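Local coordinates for protein lipopolysaccharide core heptose(I) kinase WaaP (Pseudomonas aeruginosa, PDB 6DFL) that phosphorylates the first heptose of the lipopolysaccharide inner core with ATP and magnesium, and also phosphorylates protein tyrosines, including its own, at residues R83-E87 and A88-T92; P119-D122 and L123-S127; P137-K140 and R141-E145; R162-I166 and C167-L171. One frame throughout, in Å; residues are numbered along the deposited sequence.

How the contacts relate
The four contacts follow one another along a kinase-like chain, and each is a local turn or helix segment whose chemistry suits its place. Contact 1 ends helix 76-87 with backbone bonds and is partly buried, while contact 2, a surface contact, starts helix 123-127 with a carboxylate. Contact 3 is a buried run of helix with basic side chains directed to partners beyond it. Contact 4, nearest the chain's centre, is the probable catalytic loop, built from aromatic rings and carbonyl oxygens. Contacts 2 and 4 share a sheet through strands 120-122 and 169-172, and contacts 2 and 3 pack leucine against phenylalanine; contact 1 touches none of the others.

Contact 1. Residues R83-E87 and A88-T92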
# COMPACT_ATOMS: atom_id res chain seq x y z
N ARG A 83 -1.41 17.34 4.43
CA ARG A 83 -1.60 17.86 5.78
C ARG A 83 -2.39 16.89 6.64
O ARG A 83 -2.05 16.68 7.80
CB ARG A 83 -2.27 19.23 5.71
CG ARG A 83 -1.32 20.31 5.17
CD ARG A 83 -0.78 21.21 6.26
NE ARG A 83 -1.71 22.33 6.45
CZ ARG A 83 -1.46 23.41 7.17
NH1 ARG A 83 -0.29 23.54 7.79
NH2 ARG A 83 -2.38 24.37 7.27
N ARG A 84 -3.44 16.27 6.08
CA ARG A 84 -4.18 15.29 6.86
C ARG A 84 -3.32 14.07 7.17
O ARG A 84 -3.36 13.56 8.29
CB ARG A 84 -5.46 14.86 6.16
CG ARG A 84 -6.24 13.76 6.92
CD ARG A 84 -7.18 14.33 8.05
NE ARG A 84 -8.40 14.89 7.44
CZ ARG A 84 -8.68 16.19 7.40
NH1 ARG A 84 -7.83 17.03 8.00
NH2 ARG A 84 -9.78 16.66 6.80
N LEU A 85 -2.54 13.59 6.19
CA LEU A 85 -1.73 12.40 6.45
C LEU A 85 -0.69 12.64 7.53
O LEU A 85 -0.34 11.72 8.27
CB LEU A 85 -1.05 11.93 5.17
CG LEU A 85 -1.97 11.25 4.18
CD1 LEU A 85 -1.14 10.55 3.12
CD2 LEU A 85 -2.89 10.28 4.89
N HIS A 86 -0.17 13.87 7.62
CA HIS A 86 0.76 14.20 8.69
C HIS A 86 0.06 14.16 10.05
O HIS A 86 0.58 13.58 11.01
CB HIS A 86 1.40 15.56 8.43
CG HIS A 86 2.55 15.52 7.45
ND1 HIS A 86 3.86 15.66 7.84
CD2 HIS A 86 2.57 15.34 6.11
CE1 HIS A 86 4.65 15.57 6.78
NE2 HIS A 86 3.89 15.37 5.71
N GLU A 87 -1.13 14.76 10.15
CA GLU A 87 -1.93 14.64 11.36
C GLU A 87 -2.10 13.18 11.75
O GLU A 87 -1.91 12.81 12.92
CB GLU A 87 -3.29 15.31 11.16
CG GLU A 87 -3.23 16.83 10.98
CD GLU A 87 -4.53 17.41 10.46
OE1 GLU A 87 -5.62 16.84 10.74
OE2 GLU A 87 -4.45 18.45 9.75
N ALA A 88 -2.43 12.32 10.79
CA ALA A 88 -2.76 10.92 11.05
C ALA A 88 -1.54 10.02 11.18
O ALA A 88 -1.71 8.81 11.37
CB ALA A 88 -3.67 10.38 9.96
N GLY A 89 -0.33 10.57 11.10
CA GLY A 89 0.86 9.75 11.24
C GLY A 89 1.19 8.85 10.06
O GLY A 89 1.90 7.85 10.24
N VAL A 90 0.70 9.17 8.86
CA VAL A 90 0.97 8.38 7.66
C VAL A 90 2.13 9.03 6.92
O VAL A 90 2.05 10.20 6.51
CB VAL A 90 -0.27 8.29 6.75
CG1 VAL A 90 0.10 7.68 5.43
CG2 VAL A 90 -1.34 7.50 7.42
N ALA A 91 3.19 8.26 6.71
CA ALA A 91 4.43 8.79 6.18
C ALA A 91 4.27 9.20 4.71
O ALA A 91 3.84 8.41 3.87
CB ALA A 91 5.51 7.73 6.37
N THR A 92 4.59 10.45 4.40
CA THR A 92 4.35 10.96 3.07
C THR A 92 5.34 12.08 2.79
O THR A 92 6.30 12.29 3.55
CB THR A 92 2.90 11.42 2.91
OG1 THR A 92 2.66 11.80 1.54
CG2 THR A 92 2.63 12.62 3.78
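Leu85, in the last turn of helix 76-87, packs against Val90 and Thr92 just beyond the turn. Its CB lies 4.0 Å from Thr92 CG2 and close to the carbonyl oxygen of Val90. With CG beside the backbone N (chi1 -74°), the branch then divides: CD1 reaches Val90 CG1 at 3.9 Å and the CB of Thr92, whereas CD2 settles 3.8 Å from Val90 CB. The Thr92 methyl CG2 also meets the imidazole of His86 obliquely, 3.6 Å from CD2, while His86 NE2 is hydrogen-bonded to Met93 O and Thr92 OG1 to Val186 O. Main-chain bonds close the helix alongside this apolar cluster. Val90 N donates to Leu85 O at 2.8 Å, and Gly89 N donates to His86 O at 3.1 Å from well above the carbonyl plane. Leu85 and Val90 both pack on helix 137-156, through Met154 and Met150 respectively. Glycine at positive phi (74°), two bonds back into the last turn and an apolar pair spanning it make this a Schellman motif, here ending the helix that probably corresponds to helix C of protein kinases.

Contact 2. Residues P119-D122 and L123-S127; sequences PTVD and LEVFS
Asp122 turns its carboxylate toward the first turn of helix 123-127 because CG stands between the backbone N and the carbonyl carbon (chi1 82°); Val121 has CG1 there too (chi1 53°) and CG2 anti to its backbone N, and the two methyls meet different helix residues, Phe126 and Val125. The result is an N-cap: Asp122 closes strand 120-122 and accepts from the first turn of the helix, probably the counterpart of helix D of protein kinases. OD1 takes a nearly straight bond from Val125 N at 3.0 Å, arriving from above the carboxylate plane, and a weak, strongly bent one from Glu124 N. One oxygen thus serves two amides of the first turn, and the helix dipole would probably stabilise its negative charge. The other oxygen, OD2, lies 3.4 Å from Val125 CG2, so that valine methyl flanks the cap. Asp122 also contributes its main chain, its carbonyl O receiving Phe126 N at 2.9 Å. Beside the cap, Val121 CG2 rests 3.7 Å from Val125 CG1, and Val121 CG1 meets the Phe126 ring obliquely at CD1, 3.9 Å away. Leu123 instead looks into the pocket of the bound hexadecanoyl thioester, which it touches. Leu123 O accepts from Ser127, one turn on, both its N and its hydroxyl OG, the latter at 2.7 Å.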
# COMPACT_ATOMS: atom_id res chain seq x y z
N PRO A 119 17.36 8.38 -0.42
CA PRO A 119 17.17 7.40 -1.50
C PRO A 119 15.97 6.49 -1.26
O PRO A 119 15.74 6.03 -0.14
CB PRO A 119 18.48 6.60 -1.46
CG PRO A 119 18.89 6.66 -0.02
CD PRO A 119 18.45 8.00 0.50
N THR A 120 15.19 6.27 -2.32
CA THR A 120 14.00 5.45 -2.28
C THR A 120 13.94 4.59 -3.53
O THR A 120 14.51 4.92 -4.56
CB THR A 120 12.72 6.29 -2.20
OG1 THR A 120 12.65 7.14 -3.35
CG2 THR A 120 12.70 7.16 -0.95
N VAL A 121 13.22 3.48 -3.42
CA VAL A 121 12.79 2.71 -4.58
C VAL A 121 11.30 2.46 -4.43
O VAL A 121 10.84 2.02 -3.36
CB VAL A 121 13.56 1.38 -4.72
CG1 VAL A 121 13.48 0.57 -3.43
CG2 VAL A 121 13.01 0.59 -5.88
N ASP A 122 10.54 2.77 -5.47
CA ASP A 122 9.11 2.53 -5.41
C ASP A 122 8.85 1.03 -5.49
O ASP A 122 9.68 0.25 -5.96
CB ASP A 122 8.37 3.31 -6.51
CG ASP A 122 8.38 2.62 -7.86
OD1 ASP A 122 7.87 1.48 -7.97
OD2 ASP A 122 8.84 3.25 -8.85
N LEU A 123 7.67 0.64 -5.03
CA LEU A 123 7.41 -0.76 -4.74
C LEU A 123 7.15 -1.59 -5.99
O LEU A 123 7.37 -2.81 -5.96
CB LEU A 123 6.24 -0.88 -3.76
CG LEU A 123 6.56 -0.69 -2.27
CD1 LEU A 123 5.34 -1.00 -1.35
CD2 LEU A 123 7.78 -1.50 -1.84
N GLU A 124 6.69 -0.96 -7.08
CA GLU A 124 6.56 -1.67 -8.35
C GLU A 124 7.92 -2.10 -8.88
O GLU A 124 8.12 -3.26 -9.27
CB GLU A 124 5.87 -0.79 -9.39
CG GLU A 124 6.03 -1.34 -10.81
CD GLU A 124 5.06 -0.71 -11.80
OE1 GLU A 124 4.77 0.50 -11.64
OE2 GLU A 124 4.59 -1.43 -12.72
N VAL A 125 8.85 -1.16 -8.91
CA VAL A 125 10.23 -1.47 -9.27
C VAL A 125 10.79 -2.53 -8.33
O VAL A 125 11.35 -3.55 -8.77
CB VAL A 125 11.09 -0.19 -9.25
CG1 VAL A 125 12.55 -0.53 -9.40
CG2 VAL A 125 10.63 0.75 -10.34
N PHE A 126 10.62 -2.32 -7.03
CA PHE A 126 11.14 -3.26 -6.04
C PHE A 126 10.60 -4.66 -6.25
O PHE A 126 11.32 -5.64 -6.05
CB PHE A 126 10.82 -2.79 -4.64
CG PHE A 126 11.53 -3.57 -3.60
CD1 PHE A 126 12.86 -3.33 -3.35
CD2 PHE A 126 10.87 -4.55 -2.86
CE1 PHE A 126 13.54 -4.05 -2.38
CE2 PHE A 126 11.54 -5.26 -1.90
CZ PHE A 126 12.87 -5.01 -1.65
N SER A 127 9.34 -4.79 -6.66
CA SER A 127 8.73 -6.10 -6.87
C SER A 127 8.68 -6.50 -8.34
O SER A 127 8.13 -7.56 -8.66
CB SER A 127 7.32 -6.13 -6.27
OG SER A 127 6.48 -5.19 -6.92

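Contact 3. Residues P137-K140 and R141-E145; sequences PRLK and RALVE
The first two turns of helix 137-156, probably the counterpart of helix E in protein kinases, hold this contact, with Pro137 in the first turn and Arg141 one turn on. The backbone follows the alpha-helical pattern: Arg141 N donates to Pro137 O at 2.9 Å, nearly along the C=O axis, and Val144 N reaches Lys140 O at 2.9 Å in the same straight manner. Pro137 and Arg141 meet a second time through their side chains. Arg141 sets CG beside its backbone N and bends sharply at chi3 (-91°), which carries the guanidinium back toward the helix start, where Pro137 CB lies over one of its faces, 3.3 Å from NH2. The proline thus flanks the flat group while Arg141 NH2 donates to the backbone of another protein chain. Lys140, by contrast, is fully extended, and its NZ forms salt bridges with Asp223 and with an acidic side chain of that other protein, besides a bond to Gly218 O. On another side of the helix, that facing helix 123-127, Leu139 CG and Leu143 CD1 lie 4.0 Å apart, their side chains meeting at a slant. The helix is placed between several neighbours: Arg141 and Val144 lean on helix 221-232, the side chain of Val144 lies close to the bound thioester, and Leu143 also packs against Phe182 and helix 123-127.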
# COMPACT_ATOMS: atom_id res chain seq x y z
N PRO A 137 9.93 -14.71 2.07
CA PRO A 137 8.50 -14.63 2.40
C PRO A 137 8.18 -13.60 3.47
O PRO A 137 7.23 -12.83 3.31
CB PRO A 137 8.17 -16.06 2.86
CG PRO A 137 9.18 -16.91 2.17
CD PRO A 137 10.44 -16.09 2.14
N ARG A 138 8.96 -13.54 4.54
CA ARG A 138 8.62 -12.63 5.62
C ARG A 138 8.74 -11.17 5.18
O ARG A 138 7.88 -10.35 5.50
CB ARG A 138 9.48 -12.90 6.86
CG ARG A 138 8.64 -13.14 8.11
CD ARG A 138 9.48 -13.54 9.33
NE ARG A 138 10.15 -12.39 9.92
CZ ARG A 138 11.45 -12.14 9.79
NH1 ARG A 138 11.99 -11.07 10.36
NH2 ARG A 138 12.22 -12.98 9.10
N LEU A 139 9.80 -10.85 4.42
CA LEU A 139 9.88 -9.51 3.84
C LEU A 139 8.65 -9.20 2.99
O LEU A 139 8.06 -8.12 3.10
CB LEU A 139 11.14 -9.37 2.99
CG LEU A 139 11.21 -7.96 2.41
CD1 LEU A 139 11.17 -6.94 3.54
CD2 LEU A 139 12.46 -7.78 1.59
N LYS A 140 8.25 -10.15 2.16
CA LYS A 140 7.09 -9.95 1.30
C LYS A 140 5.87 -9.61 2.13
O LYS A 140 5.26 -8.55 1.96
CB LYS A 140 6.86 -11.21 0.47
CG LYS A 140 5.72 -11.11 -0.50
CD LYS A 140 5.53 -12.45 -1.16
CE LYS A 140 4.42 -12.41 -2.16
NZ LYS A 140 4.07 -13.81 -2.52
N ARG A 141 5.52 -10.48 3.08
CA ARG A 141 4.30 -10.27 3.86
C ARG A 141 4.37 -8.99 4.69
O ARG A 141 3.37 -8.27 4.81
CB ARG A 141 4.05 -11.50 4.74
CG ARG A 141 3.74 -12.76 3.92
CD ARG A 141 3.38 -13.93 4.85
NE ARG A 141 4.54 -14.73 5.23
CZ ARG A 141 4.83 -15.91 4.70
NH1 ARG A 141 4.07 -16.43 3.74
NH2 ARG A 141 5.90 -16.57 5.13
N ALA A 142 5.54 -8.65 5.21
CA ALA A 142 5.67 -7.39 5.93
C ALA A 142 5.36 -6.19 5.03
O ALA A 142 4.74 -5.22 5.48
CB ALA A 142 7.07 -7.26 6.52
N LEU A 143 5.78 -6.23 3.75
CA LEU A 143 5.47 -5.13 2.84
C LEU A 143 3.98 -5.10 2.49
O LEU A 143 3.35 -4.05 2.56
CB LEU A 143 6.32 -5.24 1.58
CG LEU A 143 7.77 -4.86 1.82
CD1 LEU A 143 8.65 -5.35 0.69
CD2 LEU A 143 7.89 -3.37 1.95
N VAL A 144 3.42 -6.26 2.13
CA VAL A 144 1.97 -6.34 1.92
C VAL A 144 1.23 -5.72 3.10
O VAL A 144 0.31 -4.92 2.92
CB VAL A 144 1.54 -7.80 1.71
CG1 VAL A 144 0.04 -7.91 1.79
CG2 VAL A 144 2.05 -8.34 0.37
N GLU A 145 1.64 -6.07 4.33
CA GLU A 145 0.90 -5.59 5.49
C GLU A 145 1.17 -4.12 5.73
O GLU A 145 0.25 -3.38 6.11
CB GLU A 145 1.25 -6.41 6.73
CG GLU A 145 0.88 -7.86 6.58
CD GLU A 145 1.06 -8.63 7.88
OE1 GLU A 145 1.21 -7.97 8.93
OE2 GLU A 145 1.05 -9.89 7.85

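Contact 4. Residues R162-I166 and C167-L171; sequences RDCYI and CHFLL
The side chains of Tyr165 and His168 run side by side and point the same way, their ring planes 36° apart in an oblique pairing. Tyr165 CD2 comes within 3.5 Å of His168 CE1, while one face of the tyrosine ring has Asp163 C above its centre. At the edge of the imidazole, in its plane, sits Asp163 O, which accepts from ND1 at 2.7 Å along a nearly straight line; this bond fixes the rotation of the histidine ring. The Phe169 ring is approached only at its edge within this loop, with Tyr165 O 3.1 Å from CD2 and Cys164 SG 4.1 Å from CZ, a sulfur-aromatic contact. Cys167 SG in turn stands obliquely beside the tyrosine, 4.0 Å from Tyr165 CB.

Backbone bonds between residues three apart hold the loop together: His168 N donates to Tyr165 O at 2.9 Å and Phe169 N to Ile166 O, both from above the carbonyl planes, and Cys164 centres an inverse gamma turn. Asp163 is the active-site residue by similarity; its OD1 pairs with Arg191 and accepts a weak bond from Tyr165 OH. His168 stands five residues after it, where protein kinases commonly carry an asparagine that likewise binds the main chain of the catalytic aspartate. This loop, consistent with the catalytic loop of protein kinases, is flanked by helix 200-212, against which Cys164, Tyr165 and Ile166 rest, and Ile166 touches the bound thioester. From Phe169 onward the chain becomes the middle strand of a three-stranded antiparallel sheet, between strands 120-122 and 184-186.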
# COMPACT_ATOMS: atom_id res chain seq x y z
N ARG A 162 -6.80 8.13 -5.04
CA ARG A 162 -7.27 8.29 -6.41
C ARG A 162 -6.23 7.81 -7.41
O ARG A 162 -6.58 7.45 -8.53
CB ARG A 162 -7.67 9.72 -6.72
CG ARG A 162 -8.99 10.08 -6.14
CD ARG A 162 -9.62 11.17 -6.92
NE ARG A 162 -10.31 10.64 -8.09
CZ ARG A 162 -11.04 11.39 -8.92
NH1 ARG A 162 -11.16 12.69 -8.68
NH2 ARG A 162 -11.67 10.83 -9.94
N ASP A 163 -4.98 7.74 -7.00
CA ASP A 163 -3.93 7.05 -7.74
C ASP A 163 -3.17 6.10 -6.83
O ASP A 163 -1.94 6.17 -6.68
CB ASP A 163 -3.02 8.10 -8.36
CG ASP A 163 -3.74 8.90 -9.41
OD1 ASP A 163 -4.19 8.29 -10.39
OD2 ASP A 163 -3.89 10.12 -9.23
N CYS A 164 -3.91 5.19 -6.20
CA CYS A 164 -3.38 4.26 -5.21
C CYS A 164 -2.79 3.05 -5.92
O CYS A 164 -3.46 2.05 -6.18
CB CYS A 164 -4.47 3.86 -4.24
SG CYS A 164 -3.81 3.29 -2.72
N TYR A 165 -1.52 3.16 -6.29
CA TYR A 165 -0.81 2.08 -6.95
C TYR A 165 0.46 1.80 -6.18
O TYR A 165 0.98 2.68 -5.48
CB TYR A 165 -0.43 2.41 -8.41
CG TYR A 165 -1.42 3.26 -9.12
CD1 TYR A 165 -2.74 2.84 -9.27
CD2 TYR A 165 -1.05 4.49 -9.69
CE1 TYR A 165 -3.67 3.64 -9.96
CE2 TYR A 165 -1.97 5.29 -10.38
CZ TYR A 165 -3.27 4.85 -10.51
OH TYR A 165 -4.19 5.63 -11.17
N ILE A 166 0.99 0.59 -6.35
CA ILE A 166 2.22 0.27 -5.65
C ILE A 166 3.35 1.21 -6.06
O ILE A 166 4.24 1.49 -5.25
CB ILE A 166 2.59 -1.21 -5.82
CG1 ILE A 166 2.59 -1.65 -7.29
CG2 ILE A 166 1.60 -2.07 -5.04
CD1 ILE A 166 3.11 -3.06 -7.50
N CYS A 167 3.32 1.76 -7.28
CA CYS A 167 4.44 2.65 -7.61
C CYS A 167 4.40 3.94 -6.79
O CYS A 167 5.43 4.59 -6.65
CB CYS A 167 4.50 2.94 -9.12
SG CYS A 167 3.09 3.66 -9.94
N HIS A 168 3.25 4.31 -6.22
CA HIS A 168 3.20 5.51 -5.40
C HIS A 168 3.51 5.24 -3.94
O HIS A 168 3.18 6.08 -3.08
CB HIS A 168 1.85 6.19 -5.56
CG HIS A 168 1.68 6.80 -6.91
ND1 HIS A 168 0.48 6.79 -7.58
CD2 HIS A 168 2.58 7.39 -7.74
CE1 HIS A 168 0.64 7.37 -8.76
NE2 HIS A 168 1.90 7.76 -8.87
N PHE A 169 4.15 4.12 -3.64
CA PHE A 169 4.65 3.83 -2.30
C PHE A 169 6.16 3.69 -2.39
O PHE A 169 6.66 2.87 -3.17
CB PHE A 169 4.00 2.57 -1.73
CG PHE A 169 2.56 2.74 -1.43
CD1 PHE A 169 2.14 3.10 -0.14
CD2 PHE A 169 1.61 2.57 -2.42
CE1 PHE A 169 0.83 3.29 0.13
CE2 PHE A 169 0.27 2.76 -2.14
CZ PHE A 169 -0.12 3.12 -0.86
N LEU A 170 6.88 4.50 -1.61
CA LEU A 170 8.33 4.50 -1.64
C LEU A 170 8.87 3.65 -0.50
O LEU A 170 8.52 3.86 0.68
CB LEU A 170 8.85 5.93 -1.56
CG LEU A 170 8.49 6.76 -2.81
CD1 LEU A 170 9.38 7.98 -2.94
CD2 LEU A 170 8.54 5.90 -4.08
N LEU A 171 9.69 2.68 -0.84
CA LEU A 171 10.49 1.97 0.14
C LEU A 171 11.79 2.74 0.35
O LEU A 171 12.44 3.16 -0.62
CB LEU A 171 10.76 0.55 -0.34
CG LEU A 171 11.78 -0.22 0.47
CD1 LEU A 171 11.20 -0.67 1.82
CD2 LEU A 171 12.21 -1.41 -0.35